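Local coordinates for putative peptidase (Chlamydophila abortus, PDB 3CE2), which is a putative zinc-dependent oligopeptidase of the M3B family that probably cleaves short peptides, at residues A[400-405]-A[431-436]. Sequence-based numbering, arbitrary orientation.
Sequences IAHEGG and IASTLN. With ZN (zinc ion), chain D.
The zinc site of this M3 peptidase, with its HExxH signature, brings the imidazole of H402 against S433 where helices 394-416 and 431-447 pack roughly antiparallel, the axes of the two short segments approaching to 7.1 Å. H402 NE2 binds the zinc ion at 2.1 Å, and H406, one turn on, and E430, just before the second helix, complete the protein ligands. The methylene of S433 lies over the centre of the imidazole, CB 3.4 Å from the ring centroid and 7° off the normal, a CH-pi contact across one face. In H402, CG lies anti to the backbone N (chi1 -173°), and although CB starts away from the second helix the ring end comes back beside S433. S433 OG turns back to hydrogen-bond the carbonyl of E430, while H402 ND1 is bonded to the carboxylate of E437. Further from the zinc, N436 ND2 donates to A401 O at 3.1 Å with an angle of 150° at the hydrogen; the acceptor lies in the amide plane and the donor in the carbonyl plane. A401 O also takes the helical N-H of G405, and N436 ND2 has a second partner in the hydroxyl of Y348. Close approach is possible at G405, which has no side chain: its CA is 4.2 Å from S433 CA, and A432 CB packs on its carbonyl oxygen. The chemistry thus divides in two: the buried N436 amide ties its side chain to the backbone of the other helix, while zinc and E437 hold the H402 ring from its two nitrogens, probably restricting its rotation, and the E437 carboxylate would probably make that ring a stronger zinc donor.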
loop_
_atom_site.group_PDB
_atom_site.type_symbol
_atom_site.label_atom_id
_atom_site.label_comp_id
_atom_site.label_asym_id
_atom_site.label_seq_id
_atom_site.Cartn_x
_atom_site.Cartn_y
_atom_site.Cartn_z
ATOM N N ILE A 400 -11.842 4.885 10.191
ATOM C CA ILE A 400 -13.012 5.171 9.369
ATOM C C ILE A 400 -12.644 6.128 8.232
ATOM O O ILE A 400 -13.040 5.900 7.087
ATOM C CB ILE A 400 -14.112 5.834 10.175
ATOM C CG1 ILE A 400 -14.662 4.888 11.214
ATOM C CG2 ILE A 400 -15.239 6.296 9.273
ATOM C CD1 ILE A 400 -15.685 5.562 12.087
ATOM N N ALA A 401 -11.896 7.194 8.544
ATOM C CA ALA A 401 -11.473 8.143 7.510
ATOM C C ALA A 401 -10.607 7.451 6.460
ATOM O O ALA A 401 -10.761 7.696 5.265
ATOM C CB ALA A 401 -10.745 9.345 8.105
ATOM N N HIS A 402 -9.720 6.568 6.905
ATOM C CA HIS A 402 -8.860 5.810 5.993
ATOM C C HIS A 402 -9.671 4.868 5.096
ATOM O O HIS A 402 -9.577 4.919 3.864
ATOM C CB HIS A 402 -7.867 5.011 6.823
ATOM C CG HIS A 402 -6.808 4.318 6.027
ATOM N ND1 HIS A 402 -5.547 4.850 5.847
ATOM C CD2 HIS A 402 -6.803 3.112 5.405
ATOM C CE1 HIS A 402 -4.813 4.009 5.139
ATOM N NE2 HIS A 402 -5.557 2.954 4.845
ATOM N N GLU A 403 -10.469 4.008 5.724
ATOM C CA GLU A 403 -11.244 3.023 4.988
ATOM C C GLU A 403 -12.316 3.706 4.152
ATOM O O GLU A 403 -12.628 3.254 3.056
ATOM C CB GLU A 403 -11.857 1.975 5.930
ATOM C CG GLU A 403 -10.816 1.129 6.666
ATOM C CD GLU A 403 -9.767 0.499 5.738
ATOM O OE1 GLU A 403 -9.968 0.461 4.502
ATOM O OE2 GLU A 403 -8.722 0.044 6.237
ATOM N N GLY A 404 -12.868 4.806 4.662
ATOM C CA GLY A 404 -13.811 5.621 3.877
ATOM C C GLY A 404 -13.165 6.145 2.596
ATOM O O GLY A 404 -13.793 6.229 1.536
ATOM N N GLY A 405 -11.890 6.486 2.691
ATOM C CA GLY A 405 -11.144 6.861 1.521
ATOM C C GLY A 405 -11.063 5.776 0.461
ATOM O O GLY A 405 -11.402 6.044 -0.700
ATOM N N ILE A 431 -3.496 6.783 -1.930
ATOM C CA ILE A 431 -3.748 8.211 -2.013
ATOM C C ILE A 431 -5.040 8.642 -1.310
ATOM O O ILE A 431 -5.037 9.558 -0.465
ATOM C CB ILE A 431 -3.766 8.658 -3.487
ATOM C CG1 ILE A 431 -2.405 8.417 -4.126
ATOM C CG2 ILE A 431 -4.139 10.115 -3.634
ATOM C CD1 ILE A 431 -2.317 8.980 -5.535
ATOM N N ALA A 432 -6.150 7.992 -1.649
ATOM C CA ALA A 432 -7.452 8.437 -1.154
ATOM C C ALA A 432 -7.552 8.283 0.342
ATOM O O ALA A 432 -8.127 9.144 1.018
ATOM C CB ALA A 432 -8.569 7.682 -1.819
ATOM N N SER A 433 -7.004 7.184 0.857
ATOM C CA SER A 433 -7.040 6.921 2.291
ATOM C C SER A 433 -6.170 7.914 3.063
ATOM O O SER A 433 -6.576 8.441 4.109
ATOM C CB SER A 433 -6.561 5.504 2.563
ATOM O OG SER A 433 -5.364 5.262 1.844
ATOM N N THR A 434 -4.976 8.172 2.529
ATOM C CA THR A 434 -4.014 9.040 3.181
ATOM C C THR A 434 -4.534 10.464 3.191
ATOM O O THR A 434 -4.496 11.140 4.226
ATOM C CB THR A 434 -2.640 8.959 2.489
ATOM O OG1 THR A 434 -2.067 7.664 2.722
ATOM C CG2 THR A 434 -1.701 10.003 3.038
ATOM N N LEU A 435 -5.048 10.912 2.049
ATOM C CA LEU A 435 -5.663 12.237 1.975
ATOM C C LEU A 435 -6.765 12.398 3.019
ATOM O O LEU A 435 -6.805 13.404 3.719
ATOM C CB LEU A 435 -6.197 12.535 0.572
ATOM C CG LEU A 435 -6.828 13.920 0.338
ATOM C CD1 LEU A 435 -6.601 14.412 -1.090
ATOM C CD2 LEU A 435 -8.301 13.965 0.682
ATOM N N ASN A 436 -7.650 11.420 3.147
ATOM C CA ASN A 436 -8.646 11.474 4.226
ATOM C C ASN A 436 -8.042 11.563 5.636
ATOM O O ASN A 436 -8.504 12.351 6.448
ATOM C CB ASN A 436 -9.651 10.315 4.136
ATOM C CG ASN A 436 -10.713 10.550 3.088
ATOM O OD1 ASN A 436 -10.671 11.537 2.362
ATOM N ND2 ASN A 436 -11.665 9.638 2.989
HETATM ZN ZN ZN D . -5.157 1.500 3.404
#